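PDB 4NZJ: putative alpha-galactosidase from Bacteroides fragilis, which probably hydrolyses terminal, non-reducing alpha-D-galactose residues from alpha-D-galactosides such as galactose oligosaccharides and galactomannans, as a member of glycosyl hydrolase family 27. Local coordinates for residues Y32-S36 with R132-Y136; R150-L156 with C196-Y201; L217-Y221 with R234-M238. All blocks are in the same frame, centred on the assembly; numbering follows the deposited sequence.

Interaction 1 (Y32-S36 with R132-Y136); sequences YIPTS and RDLGY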
ATOM      1  N   TYR A  32     -10.008  -2.634 -10.925  1.00 20.39           N
ATOM      2  CA  TYR A  32     -10.585  -3.949 -10.715  1.00 20.07           C
ATOM      3  C   TYR A  32     -11.300  -3.929  -9.371  1.00 20.06           C
ATOM      4  O   TYR A  32     -10.736  -3.494  -8.368  1.00 20.20           O
ATOM      5  CB  TYR A  32      -9.509  -5.042 -10.723  1.00 20.11           C
ATOM      6  CG  TYR A  32     -10.018  -6.396 -10.286  1.00 19.93           C
ATOM      7  CD1 TYR A  32     -10.752  -7.200 -11.154  1.00 20.16           C
ATOM      8  CD2 TYR A  32      -9.790  -6.865  -8.997  1.00 19.55           C
ATOM      9  CE1 TYR A  32     -11.228  -8.441 -10.756  1.00 22.01           C
ATOM     10  CE2 TYR A  32     -10.257  -8.103  -8.597  1.00 20.34           C
ATOM     11  CZ  TYR A  32     -10.979  -8.886  -9.481  1.00 21.41           C
ATOM     12  OH  TYR A  32     -11.465 -10.116  -9.098  1.00 23.81           O
ATOM     13  N   ILE A  33     -12.538  -4.407  -9.363  1.00 21.10           N
ATOM     14  CA  ILE A  33     -13.344  -4.424  -8.148  1.00 21.60           C
ATOM     15  C   ILE A  33     -12.921  -5.625  -7.297  1.00 20.87           C
ATOM     16  O   ILE A  33     -13.250  -6.759  -7.635  1.00 21.78           O
ATOM     17  CB  ILE A  33     -14.845  -4.508  -8.467  1.00 23.02           C
ATOM     18  CG1 ILE A  33     -15.274  -3.324  -9.345  1.00 23.88           C
ATOM     19  CG2 ILE A  33     -15.656  -4.555  -7.173  1.00 23.93           C
ATOM     20  CD1 ILE A  33     -16.591  -3.546 -10.059  1.00 24.60           C
ATOM     21  N   PRO A  34     -12.179  -5.387  -6.197  1.00 20.24           N
ATOM     22  CA  PRO A  34     -11.679  -6.531  -5.440  1.00 20.60           C
ATOM     23  C   PRO A  34     -12.830  -7.248  -4.756  1.00 21.18           C
ATOM     24  O   PRO A  34     -13.557  -6.641  -3.972  1.00 21.54           O
ATOM     25  CB  PRO A  34     -10.724  -5.896  -4.414  1.00 21.13           C
ATOM     26  CG  PRO A  34     -10.555  -4.468  -4.836  1.00 21.32           C
ATOM     27  CD  PRO A  34     -11.846  -4.126  -5.515  1.00 20.03           C
ATOM     28  N   THR A  35     -13.007  -8.525  -5.076  1.00 21.82           N
ATOM     29  CA  THR A  35     -14.209  -9.251  -4.674  1.00 22.09           C
ATOM     30  C   THR A  35     -13.902 -10.672  -4.215  1.00 22.33           C
ATOM     31  O   THR A  35     -13.445 -11.504  -5.002  1.00 23.49           O
ATOM     32  CB  THR A  35     -15.234  -9.309  -5.829  1.00 22.90           C
ATOM     33  OG1 THR A  35     -15.312  -8.031  -6.471  1.00 23.41           O
ATOM     34  CG2 THR A  35     -16.601  -9.686  -5.319  1.00 24.94           C
ATOM     35  N   SER A  36     -14.157 -10.948  -2.939  1.00 22.67           N
ATOM     36  CA  SER A  36     -14.046 -12.303  -2.424  1.00 23.35           C
ATOM     37  C   SER A  36     -15.298 -13.090  -2.791  1.00 25.21           C
ATOM     38  O   SER A  36     -16.348 -12.507  -3.061  1.00 28.16           O
ATOM     39  CB  SER A  36     -13.856 -12.289  -0.906  1.00 23.41           C
ATOM     40  OG  SER A  36     -12.680 -11.593  -0.550  1.00 23.26           O
ATOM     41  N   ARG A 132      -5.129  -9.857  -5.487  1.00 17.56           N
ATOM     42  CA  ARG A 132      -5.874  -8.890  -6.297  1.00 17.08           C
ATOM     43  C   ARG A 132      -7.272  -8.643  -5.722  1.00 17.49           C
ATOM     44  O   ARG A 132      -7.751  -7.508  -5.698  1.00 17.88           O
ATOM     45  CB  ARG A 132      -5.960  -9.324  -7.757  1.00 18.27           C
ATOM     46  CG  ARG A 132      -6.544  -8.242  -8.658  1.00 19.09           C
ATOM     47  CD  ARG A 132      -6.677  -8.667 -10.113  1.00 19.80           C
ATOM     48  NE  ARG A 132      -7.647  -9.741 -10.287  1.00 20.92           N
ATOM     49  CZ  ARG A 132      -8.155 -10.119 -11.460  1.00 21.26           C
ATOM     50  NH1 ARG A 132      -7.793  -9.514 -12.585  1.00 21.80           N
ATOM     51  NH2 ARG A 132      -9.034 -11.110 -11.506  1.00 22.33           N
ATOM     52  N   ASP A 133      -7.911  -9.691  -5.211  1.00 18.06           N
ATOM     53  CA  ASP A 133      -9.263  -9.545  -4.663  1.00 19.73           C
ATOM     54  C   ASP A 133      -9.334  -8.915  -3.280  1.00 19.72           C
ATOM     55  O   ASP A 133     -10.426  -8.610  -2.802  1.00 19.57           O
ATOM     56  CB  ASP A 133      -9.999 -10.874  -4.720  1.00 21.35           C
ATOM     57  CG  ASP A 133     -10.396 -11.210  -6.120  1.00 23.82           C
ATOM     58  OD1 ASP A 133     -11.204 -10.443  -6.676  1.00 23.95           O
ATOM     59  OD2 ASP A 133      -9.865 -12.188  -6.685  1.00 25.85           O
ATOM     60  N   LEU A 134      -8.178  -8.702  -2.654  1.00 19.40           N
ATOM     61  CA  LEU A 134      -8.115  -7.952  -1.402  1.00 19.21           C
ATOM     62  C   LEU A 134      -7.579  -6.534  -1.593  1.00 19.46           C
ATOM     63  O   LEU A 134      -7.388  -5.815  -0.614  1.00 20.27           O
ATOM     64  CB  LEU A 134      -7.303  -8.713  -0.339  1.00 19.15           C
ATOM     65  CG  LEU A 134      -8.107  -9.643   0.578  1.00 19.82           C
ATOM     66  CD1 LEU A 134      -9.117  -8.880   1.427  1.00 20.32           C
ATOM     67  CD2 LEU A 134      -8.795 -10.728  -0.229  1.00 19.97           C
ATOM     68  N   GLY A 135      -7.345  -6.134  -2.845  1.00 18.79           N
ATOM     69  CA  GLY A 135      -7.019  -4.741  -3.169  1.00 18.33           C
ATOM     70  C   GLY A 135      -5.589  -4.466  -3.601  1.00 18.85           C
ATOM     71  O   GLY A 135      -5.260  -3.334  -3.963  1.00 19.84           O
ATOM     72  N   TYR A 136      -4.733  -5.484  -3.570  1.00 18.74           N
ATOM     73  CA  TYR A 136      -3.350  -5.317  -4.028  1.00 17.48           C
ATOM     74  C   TYR A 136      -3.379  -5.082  -5.534  1.00 19.19           C
ATOM     75  O   TYR A 136      -3.863  -5.935  -6.286  1.00 20.52           O
ATOM     76  CB  TYR A 136      -2.508  -6.543  -3.682  1.00 17.09           C
ATOM     77  CG  TYR A 136      -2.291  -6.745  -2.195  1.00 16.72           C
ATOM     78  CD1 TYR A 136      -1.203  -6.176  -1.543  1.00 16.85           C
ATOM     79  CD2 TYR A 136      -3.168  -7.520  -1.439  1.00 17.06           C
ATOM     80  CE1 TYR A 136      -0.996  -6.375  -0.190  1.00 17.14           C
ATOM     81  CE2 TYR A 136      -2.973  -7.713  -0.083  1.00 17.19           C
ATOM     82  CZ  TYR A 136      -1.887  -7.139   0.538  1.00 17.65           C
ATOM     83  OH  TYR A 136      -1.694  -7.337   1.887  1.00 19.01           O
TER

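Interaction 2 (R150-L156 with C196-Y201); sequences RGADGHL and CGSYGY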
ATOM      1  N   ARG A 150      22.532   6.607 -20.443  1.00 21.99           N
ATOM      2  CA  ARG A 150      21.488   7.190 -21.282  1.00 21.11           C
ATOM      3  C   ARG A 150      21.880   6.981 -22.742  1.00 21.68           C
ATOM      4  O   ARG A 150      23.060   6.995 -23.089  1.00 22.53           O
ATOM      5  CB  ARG A 150      21.326   8.683 -20.968  1.00 21.18           C
ATOM      6  CG  ARG A 150      20.160   9.361 -21.676  1.00 20.58           C
ATOM      7  CD  ARG A 150      19.835  10.709 -21.049  1.00 20.70           C
ATOM      8  NE  ARG A 150      19.351  10.550 -19.686  1.00 20.27           N
ATOM      9  CZ  ARG A 150      18.078  10.385 -19.332  1.00 19.22           C
ATOM     10  NH1 ARG A 150      17.100  10.378 -20.239  1.00 18.36           N
ATOM     11  NH2 ARG A 150      17.780  10.228 -18.050  1.00 18.99           N
ATOM     12  N   GLY A 151      20.899   6.748 -23.602  1.00 21.72           N
ATOM     13  CA  GLY A 151      21.167   6.650 -25.025  1.00 23.12           C
ATOM     14  C   GLY A 151      21.682   7.976 -25.557  1.00 23.83           C
ATOM     15  O   GLY A 151      21.375   9.032 -25.003  1.00 23.45           O
ATOM     16  N   ALA A 152      22.483   7.932 -26.618  1.00 25.59           N
ATOM     17  CA  ALA A 152      22.907   9.156 -27.289  1.00 26.75           C
ATOM     18  C   ALA A 152      21.697   9.944 -27.809  1.00 27.10           C
ATOM     19  O   ALA A 152      21.793  11.150 -28.030  1.00 26.34           O
ATOM     20  CB  ALA A 152      23.869   8.853 -28.427  1.00 29.10           C
ATOM     21  N   ASP A 153      20.566   9.261 -27.982  1.00 26.30           N
ATOM     22  CA  ASP A 153      19.309   9.917 -28.371  1.00 27.06           C
ATOM     23  C   ASP A 153      18.612  10.698 -27.246  1.00 24.45           C
ATOM     24  O   ASP A 153      17.600  11.351 -27.493  1.00 23.38           O
ATOM     25  CB  ASP A 153      18.337   8.907 -28.991  1.00 28.75           C
ATOM     26  CG  ASP A 153      17.809   7.876 -27.994  1.00 31.32           C
ATOM     27  OD1 ASP A 153      18.157   7.899 -26.793  1.00 29.36           O
ATOM     28  OD2 ASP A 153      17.017   7.020 -28.431  1.00 38.62           O
ATOM     29  N   GLY A 154      19.147  10.633 -26.027  1.00 22.13           N
ATOM     30  CA  GLY A 154      18.627  11.418 -24.911  1.00 20.85           C
ATOM     31  C   GLY A 154      17.636  10.689 -24.037  1.00 19.62           C
ATOM     32  O   GLY A 154      17.091  11.277 -23.107  1.00 18.31           O
ATOM     33  N   HIS A 155      17.403   9.405 -24.323  1.00 19.51           N
ATOM     34  CA  HIS A 155      16.417   8.610 -23.592  1.00 19.96           C
ATOM     35  C   HIS A 155      17.059   7.493 -22.778  1.00 19.82           C
ATOM     36  O   HIS A 155      18.087   6.934 -23.170  1.00 20.14           O
ATOM     37  CB  HIS A 155      15.428   7.978 -24.574  1.00 20.99           C
ATOM     38  CG  HIS A 155      14.586   8.973 -25.304  1.00 23.40           C
ATOM     39  ND1 HIS A 155      13.281   9.239 -24.958  1.00 25.11           N
ATOM     40  CD2 HIS A 155      14.868   9.777 -26.356  1.00 25.99           C
ATOM     41  CE1 HIS A 155      12.793  10.165 -25.763  1.00 25.79           C
ATOM     42  NE2 HIS A 155      13.736  10.506 -26.622  1.00 25.99           N
ATOM     43  N   LEU A 156      16.416   7.154 -21.667  1.00 20.18           N
ATOM     44  CA  LEU A 156      16.756   5.946 -20.921  1.00 20.09           C
ATOM     45  C   LEU A 156      16.662   4.762 -21.870  1.00 20.72           C
ATOM     46  O   LEU A 156      15.812   4.741 -22.769  1.00 21.59           O
ATOM     47  CB  LEU A 156      15.802   5.755 -19.749  1.00 20.34           C
ATOM     48  CG  LEU A 156      15.915   6.797 -18.639  1.00 21.21           C
ATOM     49  CD1 LEU A 156      14.703   6.701 -17.721  1.00 21.20           C
ATOM     50  CD2 LEU A 156      17.214   6.642 -17.863  1.00 23.07           C
ATOM     51  N   CYS A 196      21.268   4.195 -15.235  1.00 22.02           N
ATOM     52  CA  CYS A 196      20.971   5.590 -15.568  1.00 21.57           C
ATOM     53  C   CYS A 196      19.792   6.148 -14.765  1.00 20.41           C
ATOM     54  O   CYS A 196      18.739   5.519 -14.685  1.00 20.56           O
ATOM     55  CB  CYS A 196      20.683   5.732 -17.057  1.00 22.12           C
ATOM     56  SG  CYS A 196      20.778   7.450 -17.596  1.00 23.81           S
ATOM     57  N   GLY A 197      19.988   7.329 -14.174  1.00 20.36           N
ATOM     58  CA  GLY A 197      18.911   8.060 -13.495  1.00 19.80           C
ATOM     59  C   GLY A 197      18.383   9.216 -14.341  1.00 20.40           C
ATOM     60  O   GLY A 197      18.789   9.384 -15.491  1.00 21.29           O
ATOM     61  N   SER A 198      17.517  10.039 -13.751  1.00 19.94           N
ATOM     62  CA  SER A 198      16.732  11.027 -14.503  1.00 19.39           C
ATOM     63  C   SER A 198      17.116  12.496 -14.297  1.00 21.15           C
ATOM     64  O   SER A 198      16.503  13.380 -14.903  1.00 22.73           O
ATOM     65  CB  SER A 198      15.252  10.874 -14.151  1.00 17.83           C
ATOM     66  OG  SER A 198      14.738   9.631 -14.597  1.00 18.19           O
ATOM     67  N   TYR A 199      18.102  12.783 -13.454  1.00 20.93           N
ATOM     68  CA  TYR A 199      18.443  14.179 -13.188  1.00 21.62           C
ATOM     69  C   TYR A 199      18.794  14.936 -14.472  1.00 23.35           C
ATOM     70  O   TYR A 199      19.669  14.521 -15.230  1.00 23.52           O
ATOM     71  CB  TYR A 199      19.586  14.278 -12.182  1.00 21.53           C
ATOM     72  CG  TYR A 199      19.971  15.704 -11.875  1.00 22.99           C
ATOM     73  CD1 TYR A 199      19.061  16.568 -11.286  1.00 24.37           C
ATOM     74  CD2 TYR A 199      21.235  16.187 -12.177  1.00 27.50           C
ATOM     75  CE1 TYR A 199      19.394  17.877 -11.001  1.00 26.73           C
ATOM     76  CE2 TYR A 199      21.582  17.499 -11.897  1.00 29.15           C
ATOM     77  CZ  TYR A 199      20.654  18.336 -11.309  1.00 28.77           C
ATOM     78  OH  TYR A 199      20.985  19.639 -11.025  1.00 30.40           O
ATOM     79  N   GLY A 200      18.099  16.049 -14.703  1.00 23.88           N
ATOM     80  CA  GLY A 200      18.300  16.876 -15.894  1.00 24.75           C
ATOM     81  C   GLY A 200      17.486  16.453 -17.109  1.00 23.97           C
ATOM     82  O   GLY A 200      17.470  17.155 -18.117  1.00 25.40           O
ATOM     83  N   TYR A 201      16.835  15.296 -17.023  1.00 22.13           N
ATOM     84  CA  TYR A 201      16.036  14.754 -18.130  1.00 22.25           C
ATOM     85  C   TYR A 201      14.645  14.364 -17.644  1.00 22.14           C
ATOM     86  O   TYR A 201      14.007  13.458 -18.195  1.00 23.02           O
ATOM     87  CB  TYR A 201      16.727  13.530 -18.733  1.00 22.86           C
ATOM     88  CG  TYR A 201      18.065  13.816 -19.377  1.00 22.60           C
ATOM     89  CD1 TYR A 201      19.231  13.804 -18.626  1.00 23.08           C
ATOM     90  CD2 TYR A 201      18.168  14.075 -20.742  1.00 23.35           C
ATOM     91  CE1 TYR A 201      20.463  14.051 -19.209  1.00 24.19           C
ATOM     92  CE2 TYR A 201      19.395  14.323 -21.332  1.00 24.11           C
ATOM     93  CZ  TYR A 201      20.540  14.314 -20.562  1.00 25.35           C
ATOM     94  OH  TYR A 201      21.767  14.557 -21.142  1.00 29.24           O
TER

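Interaction 3 (L217-Y221 with R234-M238); sequences LKYDY and RYAKM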
ATOM      1  N   LEU A 217       5.784   6.078 -10.107  1.00 15.18           N
ATOM      2  CA  LEU A 217       7.231   6.256 -10.136  1.00 15.44           C
ATOM      3  C   LEU A 217       7.761   6.303  -8.717  1.00 15.83           C
ATOM      4  O   LEU A 217       7.332   7.149  -7.928  1.00 15.98           O
ATOM      5  CB  LEU A 217       7.608   7.555 -10.844  1.00 15.83           C
ATOM      6  CG  LEU A 217       9.103   7.900 -10.809  1.00 16.19           C
ATOM      7  CD1 LEU A 217       9.909   6.843 -11.549  1.00 16.96           C
ATOM      8  CD2 LEU A 217       9.384   9.289 -11.362  1.00 17.24           C
ATOM      9  N   LYS A 218       8.682   5.391  -8.411  1.00 16.07           N
ATOM     10  CA  LYS A 218       9.497   5.464  -7.209  1.00 17.02           C
ATOM     11  C   LYS A 218      10.761   6.231  -7.574  1.00 16.29           C
ATOM     12  O   LYS A 218      11.489   5.837  -8.488  1.00 16.69           O
ATOM     13  CB  LYS A 218       9.844   4.061  -6.704  1.00 18.84           C
ATOM     14  CG  LYS A 218      10.810   4.057  -5.528  1.00 21.81           C
ATOM     15  CD  LYS A 218      11.149   2.648  -5.075  1.00 25.07           C
ATOM     16  CE  LYS A 218      12.393   2.636  -4.193  1.00 27.64           C
ATOM     17  NZ  LYS A 218      12.910   1.250  -4.021  1.00 30.19           N
ATOM     18  N   TYR A 219      11.026   7.316  -6.856  1.00 16.32           N
ATOM     19  CA  TYR A 219      12.102   8.231  -7.216  1.00 16.98           C
ATOM     20  C   TYR A 219      13.099   8.331  -6.067  1.00 17.02           C
ATOM     21  O   TYR A 219      12.846   8.971  -5.047  1.00 17.44           O
ATOM     22  CB  TYR A 219      11.516   9.590  -7.593  1.00 17.84           C
ATOM     23  CG  TYR A 219      12.365  10.444  -8.518  1.00 17.47           C
ATOM     24  CD1 TYR A 219      12.981   9.896  -9.646  1.00 18.47           C
ATOM     25  CD2 TYR A 219      12.513  11.814  -8.295  1.00 17.51           C
ATOM     26  CE1 TYR A 219      13.736  10.679 -10.500  1.00 19.08           C
ATOM     27  CE2 TYR A 219      13.264  12.608  -9.153  1.00 18.70           C
ATOM     28  CZ  TYR A 219      13.873  12.034 -10.257  1.00 18.57           C
ATOM     29  OH  TYR A 219      14.616  12.815 -11.119  1.00 19.71           O
ATOM     30  N   ASP A 220      14.230   7.667  -6.258  1.00 17.33           N
ATOM     31  CA  ASP A 220      15.252   7.477  -5.236  1.00 17.95           C
ATOM     32  C   ASP A 220      16.218   8.660  -5.222  1.00 18.77           C
ATOM     33  O   ASP A 220      16.255   9.452  -6.168  1.00 18.79           O
ATOM     34  CB  ASP A 220      16.008   6.183  -5.564  1.00 19.48           C
ATOM     35  CG  ASP A 220      16.522   5.459  -4.344  1.00 26.24           C
ATOM     36  OD1 ASP A 220      16.672   6.071  -3.265  1.00 24.12           O
ATOM     37  OD2 ASP A 220      16.778   4.239  -4.487  1.00 29.74           O
ATOM     38  N   TYR A 221      17.003   8.769  -4.154  1.00 18.70           N
ATOM     39  CA  TYR A 221      17.858   9.934  -3.955  1.00 19.78           C
ATOM     40  C   TYR A 221      19.345   9.594  -3.855  1.00 21.14           C
ATOM     41  O   TYR A 221      20.134  10.409  -3.373  1.00 22.15           O
ATOM     42  CB  TYR A 221      17.392  10.746  -2.729  1.00 19.64           C
ATOM     43  CG  TYR A 221      17.831  12.185  -2.815  1.00 19.44           C
ATOM     44  CD1 TYR A 221      17.363  13.006  -3.836  1.00 19.53           C
ATOM     45  CD2 TYR A 221      18.744  12.720  -1.909  1.00 20.40           C
ATOM     46  CE1 TYR A 221      17.778  14.318  -3.948  1.00 20.67           C
ATOM     47  CE2 TYR A 221      19.165  14.029  -2.016  1.00 21.39           C
ATOM     48  CZ  TYR A 221      18.682  14.823  -3.038  1.00 21.32           C
ATOM     49  OH  TYR A 221      19.109  16.118  -3.167  1.00 22.89           O
ATOM     50  N   ARG A 234      14.721  19.061  -6.720  1.00 20.60           N
ATOM     51  CA  ARG A 234      14.809  17.911  -7.630  1.00 20.28           C
ATOM     52  C   ARG A 234      13.516  17.094  -7.615  1.00 18.93           C
ATOM     53  O   ARG A 234      13.039  16.642  -8.661  1.00 19.52           O
ATOM     54  CB  ARG A 234      16.012  17.029  -7.288  1.00 20.00           C
ATOM     55  CG  ARG A 234      17.346  17.714  -7.536  1.00 21.31           C
ATOM     56  CD  ARG A 234      18.507  16.733  -7.519  1.00 21.78           C
ATOM     57  NE  ARG A 234      19.771  17.438  -7.699  1.00 23.27           N
ATOM     58  CZ  ARG A 234      20.931  16.874  -8.032  1.00 24.32           C
ATOM     59  NH1 ARG A 234      21.033  15.568  -8.240  1.00 22.87           N
ATOM     60  NH2 ARG A 234      22.005  17.638  -8.169  1.00 25.97           N
ATOM     61  N   TYR A 235      12.935  16.925  -6.434  1.00 18.14           N
ATOM     62  CA  TYR A 235      11.652  16.236  -6.324  1.00 17.92           C
ATOM     63  C   TYR A 235      10.532  17.067  -6.935  1.00 19.21           C
ATOM     64  O   TYR A 235       9.671  16.531  -7.621  1.00 19.32           O
ATOM     65  CB  TYR A 235      11.351  15.835  -4.877  1.00 17.82           C
ATOM     66  CG  TYR A 235      12.068  14.564  -4.500  1.00 17.35           C
ATOM     67  CD1 TYR A 235      11.651  13.339  -5.008  1.00 16.93           C
ATOM     68  CD2 TYR A 235      13.195  14.586  -3.683  1.00 17.74           C
ATOM     69  CE1 TYR A 235      12.320  12.171  -4.699  1.00 17.17           C
ATOM     70  CE2 TYR A 235      13.869  13.420  -3.364  1.00 18.06           C
ATOM     71  CZ  TYR A 235      13.429  12.217  -3.878  1.00 17.57           C
ATOM     72  OH  TYR A 235      14.098  11.057  -3.569  1.00 18.69           O
ATOM     73  N   ALA A 236      10.558  18.380  -6.721  1.00 18.14           N
ATOM     74  CA  ALA A 236       9.545  19.252  -7.326  1.00 19.03           C
ATOM     75  C   ALA A 236       9.595  19.201  -8.855  1.00 19.65           C
ATOM     76  O   ALA A 236       8.558  19.173  -9.509  1.00 21.29           O
ATOM     77  CB  ALA A 236       9.701  20.678  -6.835  1.00 19.53           C
ATOM     78  N   LYS A 237      10.804  19.199  -9.409  1.00 20.17           N
ATOM     79  CA  LYS A 237      11.012  19.154 -10.860  1.00 21.55           C
ATOM     80  C   LYS A 237      10.395  17.898 -11.477  1.00 20.28           C
ATOM     81  O   LYS A 237       9.675  17.979 -12.477  1.00 20.96           O
ATOM     82  CB  LYS A 237      12.512  19.207 -11.174  1.00 24.46           C
ATOM     83  CG  LYS A 237      12.875  19.091 -12.649  1.00 28.74           C
ATOM     84  CD  LYS A 237      12.589  20.366 -13.414  1.00 33.37           C
ATOM     85  CE  LYS A 237      12.923  20.197 -14.891  1.00 37.55           C
ATOM     86  NZ  LYS A 237      14.349  19.826 -15.118  1.00 37.96           N
HETATM   87  N   MSE A 238      10.672  16.738 -10.885  1.00 19.59           N
HETATM   88  CA  MSE A 238      10.103  15.489 -11.402  1.00 19.07           C
HETATM   89  C   MSE A 238       8.604  15.475 -11.194  1.00 19.52           C
HETATM   90  O   MSE A 238       7.870  14.964 -12.035  1.00 20.23           O
HETATM   91  CB  MSE A 238      10.773  14.256 -10.791  1.00 17.97           C
HETATM   92  CG  MSE A 238      10.134  12.930 -11.216  1.00 17.34           C
HETATM   93 SE   MSE A 238      10.099  12.678 -13.180  0.75 17.61          SE
HETATM   94  CE  MSE A 238      11.854  11.805 -13.350  1.00 18.87           C
TER
HETATM   95  O   HOH W   1      14.958  15.408 -10.410  1.00 20.32           O

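Interaction 1 (Y32-S36 with R132-Y136)
With CG anti to the backbone N (chi1 171°), the ring of Tyr-32 swings across to the 132-136 loop, and Arg-132, likewise anti at chi1 and bent only at chi3 (66°), lays its guanidinium flat over one ring face. The two planes differ by 19°, and Arg-132 CZ sits 3.8 Å from the centroid of the Tyr-32 ring, a cation-pi stack continued by CD, which makes a CH-pi contact over the same face. Arg-132 NH1 is held by a hydrogen bond to Arg-177 O. At the ring edge, Tyr-32 OH donates a very short bond of 2.5 Å to Asp-133 OD1. That oxygen also receives Thr-35 N at 3.1 Å on its anti lone pair, and a salt bridge from Arg-39, so three donors grip one buried carboxylate oxygen and would be expected to stabilise its negative charge. Arg-39 also bonds Thr-35 O, which lies only 3.0 Å from Asp-133 OD1, and so probably eases the crowding of two acceptors. Beside this cluster Pro-34 CB rests against Asp-133 O at 3.2 Å. Buried charge and aromatic stacking thus join a strand of the N-terminal Ig-like domain to a loop of the TIM barrel, a polar interdomain interface.

Interaction 2 (R150-L156 with C196-Y201)
Arg-150 spreads its guanidinium over one face of the Tyr-201 ring, the planes only 5° apart and CZ off-centre at 3.9 Å from the ring centroid. Its CD lies more squarely above the ring, 3.6 Å from the same centroid, in a CH-pi contact. The bend at chi3 (-65°) and a perpendicular turn about CD-NE lay the head group flat on the tyrosine after an extended start to the chain. Arg-150 NH2 donates to Gly-197 O at 2.9 Å, a bent bond of 136°, while Arg-150 NH1 reaches back to Gly-154 O at 3.0 Å; both oxygens lie close to the guanidinium plane. One arginine therefore ties together two loops on the C-terminal side of the TIM barrel, those following strands 138-140 and 180-186. Nearer the backbone of Arg-150, Cys-196 SG packs 3.6 Å from Arg-150 CB and 3.7 Å from Leu-156 CD2. In the next shell, Asp-205 of helix 202-212 forms a salt bridge with Arg-150 NH1 and accepts from Ser-198 OG through its other oxygen. A type I turn from Gly-151 to Gly-154 presents the Gly-154 carbonyl, overlapped by an Asx turn in which Asp-153 OD1 accepts His-155 N at 3.0 Å. A type II turn from Ser-198 leads to Tyr-201, the N-cap residue of helix 202-212.

Interaction 3 (L217-Y221 with R234-M238)
Met-238, a selenomethionine, leans from its helix onto Tyr-219 of the strand. Its CB lies 3.4 Å from Tyr-219 CE2, and CG, anti to the backbone N (chi1 175°), moves over the ring face, 3.9 Å from the centroid in a CH-pi contact. CG also meets Leu-217 CD2 at 3.7 Å, the two side chains reaching toward each other tip to tip. The bend at chi2 carries SE above the same ring, a more distant Met-aromatic contact, and the bend at chi3 brings Met-238 CE to 3.6 Å from Tyr-219 CE1. Tyr-235 approaches the same tyrosine differently: its ring stands almost perpendicular (89°), slanting past with CE1 near Tyr-219 CD2, while its hydroxyl donates to Tyr-219 O at 2.8 Å, tilted from the carbonyl plane. Tyr-235 CE2 meets Tyr-221 CD1 at 3.5 Å, but the two rings are slid apart and barely overlap. Tyr-219 OH donates to a water that in turn donates to Arg-234 O. The guanidinium of Arg-234 is engaged by Glu-230 and Ala-187 O. The axes of strand 217-220 and helix 234-238 run nearly antiparallel (157°); they belong to the beta-alpha-beta unit of strand 216-220, helix 228-243 and strand 250-254 in the TIM barrel. The interface is mainly aromatic and apolar; within it, the hydroxyls of Tyr-235 and Tyr-219, the latter through the water, link strand to helix through polar groups that would otherwise be costly to bury.

In the fold
The three contacts follow one another along the chain without overlap. Interaction 1 stands apart, binding the N-terminal Ig-like domain to the loop between helix 116-128 and strand 138-140; its centre is about 29 Å from that of interaction 3, on the opposite side of the chain's centre, and about 37 Å from that of interaction 2. Interactions 2 and 3 both belong to the barrel, with centres about 15 Å apart, and they touch: Ser-198 packs on Met-238 and Tyr-219, and Tyr-199 makes a cation-pi contact with Arg-234. Barrel loops, a strand and its following helix thus form one continuous packed region, while the accessory domain is anchored separately.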